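Local structure of M32 carboxypeptidase (Chitinophagaceae bacterium, 7A03) at residues Arg25-Val30 against Thr52-Ile57; Ala137-Leu142 against Gly414-Phe419; Pro186-Ile191 against Glu355-Phe360; Leu348-Ala353 against Asp408-His413. The protein probably acts as a metal-dependent carboxypeptidase of family M32, removing amino acids from the C-terminal end of peptides. All coordinates share one frame; numbering follows the deposited sequence.

In the fold
Along the chain, interaction 1 comes first, pairing helices 9-37 and 44-62. Interaction 2 then joins helix 129-150 to residues 414-419, and the long loop it closes encloses interactions 3 and 4, whose segments alternate. Interaction 1 stands apart: its centre lies about 41 Å from that of interaction 3, across the middle of the molecule, and its nearest atoms stay about 13 Å from interaction 4. The others form a chain of contacts. Segments 408-413 and 414-419 are consecutive in the loop before helix 420-439, while Y358 of helix 358-374 bonds R350 through its hydroxyl. Interaction 4 thus ties distant helices of one largely helical fold together through its loops.

Interaction 1: Arg25-Val30 against Thr52-Ile57; sequences RNAIAV and TTLSTI
The guanidinium group of R25 meets segment 52-57 through water 1, which lies at its edge, in its plane. NH1 of R25 donates to the water oxygen at 2.7 Å, and the water in turn donates a hydrogen bond to the backbone O of S55, 2.9 Å away. This bridge spans a helical hairpin: helix 9-37 and helix 44-62 follow each other closely in sequence and run antiparallel, their short segments here inclined at 162° with axes 9.5 Å apart at closest approach. CB of R25 leaves its helix facing away from the partner, and only the far end of the long side chain swings back, where it also touches A58 further along helix 44-62.

Beside this bridge the contact is apolar and carried by I28 and L54, whose CA atoms are 6.6 Å apart. The two side chains lie alongside each other, running in opposite senses, so that CG1 of I28 packs on CB of L54 at 3.5 Å. In I28 the CG1 branch stands beside the backbone N, opposite the carbonyl carbon (chi1 -66°), and this carries its CD1 across to helix 44-62, where the side chain also reaches I51. A27 adds a lighter touch, its CB 4.2 Å from CD1 of L54. The four residues in direct contact, A27, I28, L54 and S55, are partly exposed, so this is a hairpin seam near the surface, with no direct hydrogen bond between its two segments. The hydroxyl of S55 is bonded within its own helix, to the backbone O of I51, and offers I28 a van der Waals neighbour: CD1 of I28 rests 3.7 Å from OG of S55.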
loop_
_atom_site.group_PDB
_atom_site.type_symbol
_atom_site.label_atom_id
_atom_site.label_comp_id
_atom_site.label_asym_id
_atom_site.label_seq_id
_atom_site.Cartn_x
_atom_site.Cartn_y
_atom_site.Cartn_z
ATOM N N ARG A 25 -9.021 -17.842 6.435
ATOM C CA ARG A 25 -8.065 -16.759 6.208
ATOM C C ARG A 25 -8.312 -15.594 7.160
ATOM O O ARG A 25 -7.370 -14.971 7.661
ATOM C CB ARG A 25 -8.102 -16.316 4.742
ATOM C CG ARG A 25 -7.633 -17.400 3.783
ATOM C CD ARG A 25 -6.962 -16.856 2.528
ATOM N NE ARG A 25 -6.568 -17.952 1.639
ATOM C CZ ARG A 25 -5.405 -18.598 1.708
ATOM N NH1 ARG A 25 -4.505 -18.261 2.625
ATOM N NH2 ARG A 25 -5.138 -19.589 0.860
ATOM N N ASN A 26 -9.575 -15.328 7.476
ATOM C CA ASN A 26 -9.862 -14.267 8.428
ATOM C C ASN A 26 -9.505 -14.677 9.852
ATOM O O ASN A 26 -9.097 -13.825 10.648
ATOM C CB ASN A 26 -11.318 -13.835 8.297
ATOM C CG ASN A 26 -11.538 -13.003 7.053
ATOM O OD1 ASN A 26 -10.806 -12.029 6.814
ATOM N ND2 ASN A 26 -12.521 -13.378 6.250
ATOM N N ALA A 27 -9.607 -15.972 10.187
ATOM C CA ALA A 27 -9.093 -16.417 11.481
ATOM C C ALA A 27 -7.595 -16.166 11.573
ATOM O O ALA A 27 -7.086 -15.714 12.606
ATOM C CB ALA A 27 -9.393 -17.908 11.682
ATOM N N ILE A 28 -6.876 -16.447 10.481
ATOM C CA ILE A 28 -5.452 -16.138 10.416
ATOM C C ILE A 28 -5.222 -14.645 10.646
ATOM O O ILE A 28 -4.317 -14.243 11.392
ATOM C CB ILE A 28 -4.869 -16.604 9.068
ATOM C CG1 ILE A 28 -4.905 -18.133 8.964
ATOM C CG2 ILE A 28 -3.469 -16.066 8.875
ATOM C CD1 ILE A 28 -4.681 -18.614 7.531
ATOM N N ALA A 29 -6.050 -13.803 10.012
ATOM C CA ALA A 29 -5.954 -12.359 10.217
ATOM C C ALA A 29 -6.159 -11.962 11.678
ATOM O O ALA A 29 -5.473 -11.063 12.171
ATOM C CB ALA A 29 -6.916 -11.615 9.290
ATOM N N VAL A 30 -7.104 -12.605 12.381
ATOM C CA VAL A 30 -7.304 -12.315 13.804
ATOM C C VAL A 30 -6.040 -12.649 14.597
ATOM O O VAL A 30 -5.582 -11.866 15.448
ATOM C CB VAL A 30 -8.524 -13.085 14.363
ATOM C CG1 VAL A 30 -8.661 -12.834 15.854
ATOM C CG2 VAL A 30 -9.806 -12.667 13.661
ATOM N N THR A 52 0.766 -20.990 10.983
ATOM C CA THR A 52 1.235 -21.853 9.901
ATOM C C THR A 52 0.259 -22.995 9.685
ATOM O O THR A 52 -0.119 -23.300 8.543
ATOM C CB THR A 52 2.643 -22.355 10.219
ATOM O OG1 THR A 52 3.529 -21.227 10.223
ATOM C CG2 THR A 52 3.129 -23.364 9.177
ATOM N N THR A 53 -0.265 -23.567 10.776
ATOM C CA THR A 53 -1.179 -24.680 10.593
ATOM C C THR A 53 -2.413 -24.226 9.828
ATOM O O THR A 53 -2.807 -24.852 8.830
ATOM C CB THR A 53 -1.508 -25.279 11.958
ATOM O OG1 THR A 53 -0.383 -26.087 12.346
ATOM C CG2 THR A 53 -2.766 -26.149 11.904
ATOM N N LEU A 54 -2.947 -23.062 10.203
ATOM C CA LEU A 54 -4.145 -22.579 9.527
ATOM C C LEU A 54 -3.841 -22.224 8.080
ATOM O O LEU A 54 -4.655 -22.498 7.192
ATOM C CB LEU A 54 -4.731 -21.385 10.270
ATOM C CG LEU A 54 -5.387 -21.607 11.636
ATOM C CD1 LEU A 54 -5.942 -20.288 12.112
ATOM C CD2 LEU A 54 -6.501 -22.613 11.518
ATOM N N SER A 55 -2.650 -21.666 7.826
ATOM C CA SER A 55 -2.313 -21.280 6.463
ATOM C C SER A 55 -2.251 -22.510 5.582
ATOM O O SER A 55 -2.795 -22.512 4.463
ATOM C CB SER A 55 -0.992 -20.509 6.432
ATOM O OG SER A 55 -1.087 -19.296 7.174
ATOM N N THR A 56 -1.673 -23.598 6.117
ATOM C CA THR A 56 -1.599 -24.824 5.346
ATOM C C THR A 56 -2.997 -25.322 5.048
ATOM O O THR A 56 -3.307 -25.665 3.900
ATOM C CB THR A 56 -0.767 -25.872 6.094
ATOM O OG1 THR A 56 0.570 -25.389 6.259
ATOM C CG2 THR A 56 -0.729 -27.185 5.341
ATOM N N ILE A 57 -3.886 -25.280 6.050
ATOM C CA ILE A 57 -5.251 -25.735 5.814
ATOM C C ILE A 57 -5.909 -24.886 4.733
ATOM O O ILE A 57 -6.534 -25.421 3.805
ATOM C CB ILE A 57 -6.053 -25.737 7.130
ATOM C CG1 ILE A 57 -5.585 -26.880 8.038
ATOM C CG2 ILE A 57 -7.568 -25.809 6.854
ATOM C CD1 ILE A 57 -6.070 -26.738 9.476
HETATM O O HOH W 1 -2.596 -20.169 2.708
#

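Interaction 2: Ala137-Leu142 against Gly414-Phe419; sequences ARMVEL and GSFGYF
M139 reaches from helix 129-150 into the loop that precedes helix 420-439, with CB directed at segment 414-419. CG is placed opposite the backbone N (chi1 180°) and lies 3.7 Å from CE1 of the F416 ring, which the methionine approaches at a slant. The chain then bends at both following torsions. The first bend brings SD to within 3.8 Å of CA of G414; the second turns the terminal CE over the same glycine, 3.9 Å from its N. The backbone of G414 adopts a positive phi of 81°, which suits glycine.

One residue on, V140 extends the apolar patch, its CG2 standing 4.1 Å from CZ of F416 with the two side chains nearly perpendicular. F416 therefore has M139 and V140 at its outer end, while its ring also stacks with W411 and meets helix 358-374 at I373. The loop is thereby seated on helix 129-150 within the buried part of this helical M32 fold.

Nothing polar links the two segments directly: the backbone O of G414 is bonded by K143, one turn further along that helix, so cohesion between the segments rests on van der Waals packing and on burial of apolar carbon and sulfur atoms.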
loop_
_atom_site.group_PDB
_atom_site.type_symbol
_atom_site.label_atom_id
_atom_site.label_comp_id
_atom_site.label_asym_id
_atom_site.label_seq_id
_atom_site.Cartn_x
_atom_site.Cartn_y
_atom_site.Cartn_z
ATOM N N ALA A 137 21.149 -13.578 -3.831
ATOM C CA ALA A 137 21.466 -14.171 -5.127
ATOM C C ALA A 137 20.617 -15.411 -5.386
ATOM O O ALA A 137 20.085 -15.593 -6.492
ATOM C CB ALA A 137 22.951 -14.530 -5.175
ATOM N N ARG A 138 20.481 -16.269 -4.371
ATOM C CA ARG A 138 19.609 -17.441 -4.476
ATOM C C ARG A 138 18.160 -17.032 -4.756
ATOM O O ARG A 138 17.502 -17.583 -5.655
ATOM C CB ARG A 138 19.720 -18.263 -3.189
ATOM C CG ARG A 138 18.781 -19.456 -3.082
ATOM C CD ARG A 138 18.916 -20.405 -4.253
ATOM N NE ARG A 138 18.242 -21.673 -3.974
ATOM C CZ ARG A 138 18.075 -22.647 -4.862
ATOM N NH1 ARG A 138 18.529 -22.507 -6.100
ATOM N NH2 ARG A 138 17.447 -23.762 -4.511
ATOM N N MET A 139 17.656 -16.053 -3.995
ATOM C CA MET A 139 16.298 -15.551 -4.196
ATOM C C MET A 139 16.088 -15.072 -5.627
ATOM O O MET A 139 15.084 -15.407 -6.267
ATOM C CB MET A 139 16.017 -14.410 -3.217
ATOM C CG MET A 139 14.615 -13.807 -3.348
ATOM S SD MET A 139 13.313 -15.006 -2.973
ATOM C CE MET A 139 13.479 -15.115 -1.202
ATOM N N VAL A 140 17.033 -14.285 -6.150
ATOM C CA VAL A 140 16.891 -13.732 -7.492
ATOM C C VAL A 140 16.880 -14.842 -8.539
ATOM O O VAL A 140 16.095 -14.801 -9.497
ATOM C CB VAL A 140 17.990 -12.681 -7.760
ATOM C CG1 VAL A 140 18.047 -12.306 -9.243
ATOM C CG2 VAL A 140 17.743 -11.447 -6.912
ATOM N N GLU A 141 17.769 -15.836 -8.392
ATOM C CA GLU A 141 17.762 -16.972 -9.313
ATOM C C GLU A 141 16.396 -17.652 -9.334
ATOM O O GLU A 141 15.837 -17.943 -10.407
ATOM C CB GLU A 141 18.836 -17.985 -8.905
ATOM C CG GLU A 141 20.262 -17.469 -8.931
ATOM C CD GLU A 141 21.288 -18.584 -8.798
ATOM O OE1 GLU A 141 20.890 -19.735 -8.504
ATOM O OE2 GLU A 141 22.494 -18.307 -8.982
ATOM N N LEU A 142 15.839 -17.905 -8.146
ATOM C CA LEU A 142 14.545 -18.577 -8.088
ATOM C C LEU A 142 13.441 -17.706 -8.679
ATOM O O LEU A 142 12.518 -18.212 -9.332
ATOM C CB LEU A 142 14.236 -19.017 -6.657
ATOM C CG LEU A 142 15.093 -20.198 -6.175
ATOM C CD1 LEU A 142 14.870 -20.500 -4.700
ATOM C CD2 LEU A 142 14.797 -21.421 -7.024
ATOM N N GLY A 414 10.758 -12.316 -0.646
ATOM C CA GLY A 414 10.482 -12.733 -2.001
ATOM C C GLY A 414 9.518 -11.837 -2.739
ATOM O O GLY A 414 8.999 -12.237 -3.782
ATOM N N SER A 415 9.271 -10.626 -2.227
ATOM C CA SER A 415 8.268 -9.729 -2.797
ATOM C C SER A 415 8.930 -8.838 -3.843
ATOM O O SER A 415 9.337 -7.703 -3.583
ATOM C CB SER A 415 7.540 -8.936 -1.716
ATOM O OG SER A 415 7.225 -9.739 -0.583
ATOM N N PHE A 416 9.059 -9.393 -5.045
ATOM C CA PHE A 416 9.567 -8.690 -6.216
ATOM C C PHE A 416 8.381 -8.296 -7.085
ATOM O O PHE A 416 7.486 -9.110 -7.338
ATOM C CB PHE A 416 10.536 -9.589 -7.000
ATOM C CG PHE A 416 11.907 -9.691 -6.374
ATOM C CD1 PHE A 416 12.104 -10.431 -5.217
ATOM C CD2 PHE A 416 12.989 -9.014 -6.926
ATOM C CE1 PHE A 416 13.361 -10.523 -4.640
ATOM C CE2 PHE A 416 14.246 -9.103 -6.353
ATOM C CZ PHE A 416 14.430 -9.847 -5.209
ATOM N N GLY A 417 8.396 -7.056 -7.572
ATOM C CA GLY A 417 7.272 -6.493 -8.277
ATOM C C GLY A 417 6.283 -5.767 -7.388
ATOM O O GLY A 417 5.247 -5.311 -7.890
ATOM N N TYR A 418 6.580 -5.629 -6.092
ATOM C CA TYR A 418 5.691 -5.034 -5.101
ATOM C C TYR A 418 5.852 -3.520 -5.036
ATOM O O TYR A 418 4.865 -2.777 -5.022
ATOM C CB TYR A 418 6.005 -5.649 -3.727
ATOM C CG TYR A 418 4.999 -5.374 -2.626
ATOM C CD1 TYR A 418 4.876 -4.116 -2.052
ATOM C CD2 TYR A 418 4.197 -6.396 -2.132
ATOM C CE1 TYR A 418 3.960 -3.877 -1.034
ATOM C CE2 TYR A 418 3.284 -6.168 -1.120
ATOM C CZ TYR A 418 3.165 -4.914 -0.583
ATOM O OH TYR A 418 2.249 -4.703 0.422
ATOM N N PHE A 419 7.094 -3.053 -5.000
ATOM C CA PHE A 419 7.336 -1.634 -4.765
ATOM C C PHE A 419 6.562 -0.689 -5.689
ATOM O O PHE A 419 6.065 0.343 -5.190
ATOM C CB PHE A 419 8.845 -1.341 -4.825
ATOM C CG PHE A 419 9.599 -1.713 -3.578
ATOM C CD1 PHE A 419 9.313 -1.103 -2.365
ATOM C CD2 PHE A 419 10.630 -2.646 -3.630
ATOM C CE1 PHE A 419 10.028 -1.448 -1.204
ATOM C CE2 PHE A 419 11.344 -2.982 -2.488
ATOM C CZ PHE A 419 11.046 -2.381 -1.274
#

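Interaction 3: Pro186-Ile191 against Glu355-Phe360; sequences PLLDDI and EITYHF
L188 projects from helix 170-192 against I356, T357 and F360, and each of its two methyl groups finds a different neighbour. CD1 heads for the aromatic ring of F360, ending 3.6 Å from CE1; the leucine and the phenylalanine approach each other from opposite directions. CD2 settles between two methyl groups, 3.7 Å from CG2 of T357 and 3.9 Å from CG2 of I356. Against I356 the leucine lies alongside with its direction reversed, whereas the T357 side chain runs almost perpendicular to it. The fork of L188 is aimed this way because CG sits beside the backbone N, opposite the carbonyl carbon (chi1 -76°).

In the largely helical M32 fold this joins helix 170-192, just beyond its kink at P186, to F360 of helix 358-374 and to I356 and T357, which come shortly before it in the chain. Here the backbone N of F360 bonds the O of T357, three residues back, at 2.9 Å. D354 ties down the same turn, accepting from the N of I356 with one carboxylate oxygen and pairing with the hydroxyl of T357 through the other. T357 is thereby split between two roles. Its OG1 occupies the position between backbone N and carbonyl carbon (chi1 62°) and is bonded to D354, which leaves CG2 facing the leucine. I356 also packs against A493 and F497 of helix 486-497, and the ring of F360 reaches back to L184 and S185 on the same helix as L188.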
loop_
_atom_site.group_PDB
_atom_site.type_symbol
_atom_site.label_atom_id
_atom_site.label_comp_id
_atom_site.label_asym_id
_atom_site.label_seq_id
_atom_site.Cartn_x
_atom_site.Cartn_y
_atom_site.Cartn_z
ATOM N N PRO A 186 12.988 18.626 -11.753
ATOM C CA PRO A 186 12.960 20.098 -11.759
ATOM C C PRO A 186 12.196 20.671 -10.585
ATOM O O PRO A 186 12.588 21.703 -10.025
ATOM C CB PRO A 186 12.280 20.440 -13.096
ATOM C CG PRO A 186 12.427 19.235 -13.943
ATOM C CD PRO A 186 12.413 18.061 -12.989
ATOM N N LEU A 187 11.107 20.007 -10.192
ATOM C CA LEU A 187 10.358 20.466 -9.030
ATOM C C LEU A 187 11.221 20.427 -7.769
ATOM O O LEU A 187 11.182 21.357 -6.950
ATOM C CB LEU A 187 9.078 19.638 -8.893
ATOM C CG LEU A 187 8.184 19.920 -7.695
ATOM C CD1 LEU A 187 7.974 21.392 -7.579
ATOM C CD2 LEU A 187 6.853 19.201 -7.825
ATOM N N LEU A 188 12.034 19.372 -7.611
ATOM C CA LEU A 188 12.938 19.303 -6.462
ATOM C C LEU A 188 13.989 20.407 -6.513
ATOM O O LEU A 188 14.348 20.978 -5.471
ATOM C CB LEU A 188 13.593 17.918 -6.383
ATOM C CG LEU A 188 12.659 16.832 -5.858
ATOM C CD1 LEU A 188 13.275 15.448 -5.950
ATOM C CD2 LEU A 188 12.290 17.142 -4.425
ATOM N N ASP A 189 14.493 20.727 -7.714
ATOM C CA ASP A 189 15.436 21.832 -7.827
ATOM C C ASP A 189 14.782 23.136 -7.391
ATOM O O ASP A 189 15.410 23.968 -6.726
ATOM C CB ASP A 189 15.929 21.978 -9.267
ATOM C CG ASP A 189 16.793 20.825 -9.723
ATOM O OD1 ASP A 189 17.208 20.008 -8.879
ATOM O OD2 ASP A 189 17.055 20.744 -10.945
ATOM N N ASP A 190 13.511 23.331 -7.763
ATOM C CA ASP A 190 12.823 24.556 -7.369
ATOM C C ASP A 190 12.634 24.603 -5.859
ATOM O O ASP A 190 12.827 25.656 -5.236
ATOM C CB ASP A 190 11.460 24.667 -8.056
ATOM C CG ASP A 190 11.537 24.568 -9.565
ATOM O OD1 ASP A 190 12.568 24.949 -10.165
ATOM O OD2 ASP A 190 10.535 24.101 -10.156
ATOM N N ILE A 191 12.257 23.470 -5.264
ATOM C CA ILE A 191 11.987 23.426 -3.828
ATOM C C ILE A 191 13.261 23.701 -3.039
ATOM O O ILE A 191 13.234 24.392 -2.015
ATOM C CB ILE A 191 11.330 22.088 -3.433
ATOM C CG1 ILE A 191 9.896 21.987 -3.974
ATOM C CG2 ILE A 191 11.325 21.907 -1.915
ATOM C CD1 ILE A 191 9.256 20.607 -3.787
ATOM N N GLU A 355 6.075 13.106 0.193
ATOM C CA GLU A 355 5.311 12.584 -0.944
ATOM C C GLU A 355 5.926 12.903 -2.308
ATOM O O GLU A 355 5.439 12.374 -3.318
ATOM C CB GLU A 355 3.848 13.058 -0.893
ATOM C CG GLU A 355 3.658 14.522 -1.240
ATOM C CD GLU A 355 2.208 14.995 -1.101
ATOM O OE1 GLU A 355 1.275 14.286 -1.556
ATOM O OE2 GLU A 355 2.016 16.094 -0.543
ATOM N N ILE A 356 6.951 13.750 -2.389
ATOM C CA ILE A 356 7.594 14.001 -3.676
ATOM C C ILE A 356 8.769 13.052 -3.831
ATOM O O ILE A 356 8.804 12.228 -4.756
ATOM C CB ILE A 356 8.042 15.466 -3.844
ATOM C CG1 ILE A 356 6.845 16.405 -3.686
ATOM C CG2 ILE A 356 8.723 15.665 -5.185
ATOM C CD1 ILE A 356 5.742 16.155 -4.693
ATOM N N THR A 357 9.737 13.158 -2.920
ATOM C CA THR A 357 10.932 12.332 -3.031
ATOM C C THR A 357 10.624 10.845 -2.898
ATOM O O THR A 357 11.395 10.030 -3.416
ATOM C CB THR A 357 11.975 12.752 -1.991
ATOM O OG1 THR A 357 11.435 12.553 -0.677
ATOM C CG2 THR A 357 12.377 14.203 -2.185
ATOM N N TYR A 358 9.516 10.482 -2.233
ATOM C CA TYR A 358 9.135 9.074 -2.096
ATOM C C TYR A 358 9.247 8.329 -3.422
ATOM O O TYR A 358 9.738 7.189 -3.477
ATOM C CB TYR A 358 7.689 8.978 -1.587
ATOM C CG TYR A 358 7.267 7.575 -1.182
ATOM C CD1 TYR A 358 6.744 6.684 -2.121
ATOM C CD2 TYR A 358 7.391 7.150 0.131
ATOM C CE1 TYR A 358 6.376 5.404 -1.765
ATOM C CE2 TYR A 358 7.016 5.874 0.506
ATOM C CZ TYR A 358 6.504 5.010 -0.445
ATOM O OH TYR A 358 6.128 3.732 -0.089
ATOM N N HIS A 359 8.812 8.967 -4.509
ATOM C CA HIS A 359 8.719 8.263 -5.777
ATOM C C HIS A 359 10.078 8.001 -6.404
ATOM O O HIS A 359 10.226 7.019 -7.137
ATOM C CB HIS A 359 7.694 8.959 -6.667
ATOM C CG HIS A 359 6.396 9.154 -5.953
ATOM N ND1 HIS A 359 5.568 8.093 -5.642
ATOM C CD2 HIS A 359 5.835 10.250 -5.391
ATOM C CE1 HIS A 359 4.533 8.538 -4.949
ATOM N NE2 HIS A 359 4.666 9.843 -4.787
ATOM N N PHE A 360 11.101 8.781 -6.043
ATOM C CA PHE A 360 12.442 8.396 -6.468
ATOM C C PHE A 360 12.886 7.112 -5.781
ATOM O O PHE A 360 13.447 6.218 -6.434
ATOM C CB PHE A 360 13.426 9.537 -6.253
ATOM C CG PHE A 360 13.233 10.668 -7.222
ATOM C CD1 PHE A 360 12.290 11.654 -6.974
ATOM C CD2 PHE A 360 13.940 10.705 -8.410
ATOM C CE1 PHE A 360 12.092 12.683 -7.884
ATOM C CE2 PHE A 360 13.745 11.724 -9.313
ATOM C CZ PHE A 360 12.823 12.707 -9.050
#

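Interaction 4: Leu348-Ala353 against Asp408-His413; sequences LIRTEA and DIHWSH
OD2 of D408 is gripped by two arginines: NE of R350 donates to it at 2.8 Å in a nearly straight bond (178°), and R365 of helix 358-374 makes a second salt bridge to the same oxygen. R350 adds a bond from NH2 to OD1 of D408, 2.9 Å long and more bent at 154°, giving a bidentate salt bridge that uses the NE side of the guanidinium group. The pair probably joins two M32 family motifs, IRxxAD, most of which lies in segment 348-353, and GxxQDxHW, whose last part opens segment 408-413.

The guanidinium and carboxylate planes are turned 48° apart. OD2 lies almost in the arginine plane, yet both nitrogens meet the carboxylate from above its own plane. A bend at chi3 of R350, after an extended start, turns NE and NH2 together toward the aspartate. Two arginines on one carboxylate fix its place and rotation between the loop and helix 358-374.

Water 2 donates to OD1 of D408 at 2.8 Å and receives a weak bond from the backbone N of T351. The remaining nitrogen of R350, NH1, is bonded to the hydroxyl of Y358, and Y422 adds a cation-pi contact. Y422 also pairs through its hydroxyl with NE2 of H410, a residue near a bound glycerol. The imidazole of H410 leans in obliquely, its CE1 3.5 Å from NH2 of R350.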
loop_
_atom_site.group_PDB
_atom_site.type_symbol
_atom_site.label_atom_id
_atom_site.label_comp_id
_atom_site.label_asym_id
_atom_site.label_seq_id
_atom_site.Cartn_x
_atom_site.Cartn_y
_atom_site.Cartn_z
ATOM N N LEU A 348 17.289 9.444 2.963
ATOM C CA LEU A 348 17.827 8.107 2.737
ATOM C C LEU A 348 16.795 6.993 2.878
ATOM O O LEU A 348 16.918 5.966 2.199
ATOM C CB LEU A 348 18.980 7.849 3.712
ATOM C CG LEU A 348 20.234 8.686 3.435
ATOM C CD1 LEU A 348 21.122 8.766 4.663
ATOM C CD2 LEU A 348 21.000 8.086 2.275
ATOM N N ILE A 349 15.787 7.172 3.730
ATOM C CA ILE A 349 14.876 6.103 4.132
ATOM C C ILE A 349 13.525 6.318 3.466
ATOM O O ILE A 349 12.860 7.336 3.709
ATOM C CB ILE A 349 14.724 6.032 5.657
ATOM C CG1 ILE A 349 16.098 5.884 6.321
ATOM C CG2 ILE A 349 13.769 4.900 6.045
ATOM C CD1 ILE A 349 16.850 4.621 5.908
ATOM N N ARG A 350 13.105 5.332 2.663
ATOM C CA ARG A 350 11.841 5.420 1.934
ATOM C C ARG A 350 10.659 5.658 2.865
ATOM O O ARG A 350 9.792 6.493 2.573
ATOM C CB ARG A 350 11.633 4.152 1.105
ATOM C CG ARG A 350 10.270 4.041 0.419
ATOM C CD ARG A 350 10.051 2.651 -0.208
ATOM N NE ARG A 350 10.094 1.583 0.799
ATOM C CZ ARG A 350 9.061 1.252 1.574
ATOM N NH1 ARG A 350 7.906 1.884 1.451
ATOM N NH2 ARG A 350 9.167 0.291 2.487
ATOM N N THR A 351 10.597 4.934 3.989
ATOM C CA THR A 351 9.426 5.041 4.854
ATOM C C THR A 351 9.310 6.394 5.543
ATOM O O THR A 351 8.238 6.702 6.073
ATOM C CB THR A 351 9.394 3.908 5.888
ATOM O OG1 THR A 351 10.605 3.938 6.661
ATOM C CG2 THR A 351 9.249 2.553 5.185
ATOM N N GLU A 352 10.358 7.213 5.513
ATOM C CA GLU A 352 10.345 8.548 6.103
ATOM C C GLU A 352 10.229 9.658 5.064
ATOM O O GLU A 352 10.225 10.838 5.432
ATOM C CB GLU A 352 11.618 8.771 6.925
ATOM C CG GLU A 352 11.717 7.926 8.189
ATOM C CD GLU A 352 13.149 7.761 8.661
ATOM O OE1 GLU A 352 13.989 8.635 8.355
ATOM O OE2 GLU A 352 13.439 6.747 9.326
ATOM N N ALA A 353 10.148 9.317 3.788
ATOM C CA ALA A 353 10.234 10.312 2.732
ATOM C C ALA A 353 8.919 11.069 2.545
ATOM O O ALA A 353 7.826 10.521 2.708
ATOM C CB ALA A 353 10.625 9.629 1.419
ATOM N N ASP A 408 14.872 -2.135 3.461
ATOM C CA ASP A 408 13.524 -2.628 3.218
ATOM C C ASP A 408 13.512 -4.150 3.210
ATOM O O ASP A 408 14.416 -4.784 2.655
ATOM C CB ASP A 408 12.962 -2.080 1.901
ATOM C CG ASP A 408 12.426 -0.676 2.051
ATOM O OD1 ASP A 408 11.955 -0.346 3.159
ATOM O OD2 ASP A 408 12.464 0.098 1.068
ATOM N N ILE A 409 12.472 -4.722 3.826
ATOM C CA ILE A 409 12.378 -6.168 4.030
ATOM C C ILE A 409 11.876 -6.922 2.810
ATOM O O ILE A 409 11.994 -8.154 2.770
ATOM C CB ILE A 409 11.452 -6.433 5.233
ATOM C CG1 ILE A 409 11.682 -7.833 5.818
ATOM C CG2 ILE A 409 9.986 -6.222 4.845
ATOM C CD1 ILE A 409 10.981 -8.046 7.173
ATOM N N HIS A 410 11.367 -6.212 1.797
ATOM C CA HIS A 410 10.560 -6.843 0.756
ATOM C C HIS A 410 11.306 -7.983 0.077
ATOM O O HIS A 410 10.758 -9.081 -0.095
ATOM C CB HIS A 410 10.076 -5.794 -0.253
ATOM C CG HIS A 410 9.203 -4.736 0.355
ATOM N ND1 HIS A 410 9.617 -3.937 1.399
ATOM C CD2 HIS A 410 7.938 -4.349 0.065
ATOM C CE1 HIS A 410 8.645 -3.105 1.728
ATOM N NE2 HIS A 410 7.615 -3.334 0.932
ATOM N N TRP A 411 12.572 -7.756 -0.281
ATOM C CA TRP A 411 13.317 -8.748 -1.044
ATOM C C TRP A 411 13.537 -10.017 -0.236
ATOM O O TRP A 411 13.466 -11.122 -0.784
ATOM C CB TRP A 411 14.647 -8.163 -1.515
ATOM C CG TRP A 411 14.474 -7.080 -2.552
ATOM C CD1 TRP A 411 13.360 -6.834 -3.299
ATOM C CD2 TRP A 411 15.450 -6.127 -2.962
ATOM N NE1 TRP A 411 13.574 -5.765 -4.141
ATOM C CE2 TRP A 411 14.857 -5.322 -3.961
ATOM C CE3 TRP A 411 16.769 -5.869 -2.584
ATOM C CZ2 TRP A 411 15.542 -4.283 -4.583
ATOM C CZ3 TRP A 411 17.446 -4.836 -3.203
ATOM C CH2 TRP A 411 16.830 -4.055 -4.183
ATOM N N SER A 412 13.790 -9.882 1.072
ATOM C CA SER A 412 13.950 -11.073 1.907
ATOM C C SER A 412 12.670 -11.893 1.981
ATOM O O SER A 412 12.731 -13.099 2.256
ATOM C CB SER A 412 14.450 -10.698 3.309
ATOM O OG SER A 412 13.429 -10.136 4.107
ATOM N N HIS A 413 11.519 -11.275 1.726
ATOM C CA HIS A 413 10.244 -11.976 1.714
ATOM C C HIS A 413 9.933 -12.586 0.362
ATOM O O HIS A 413 8.914 -13.281 0.237
ATOM C CB HIS A 413 9.107 -11.004 2.014
ATOM C CG HIS A 413 8.971 -10.636 3.455
ATOM N ND1 HIS A 413 8.196 -9.571 3.867
ATOM C CD2 HIS A 413 9.465 -11.202 4.585
ATOM C CE1 HIS A 413 8.237 -9.484 5.186
ATOM N NE2 HIS A 413 8.999 -10.461 5.644
HETATM O O HOH W 2 12.598 2.298 3.985
#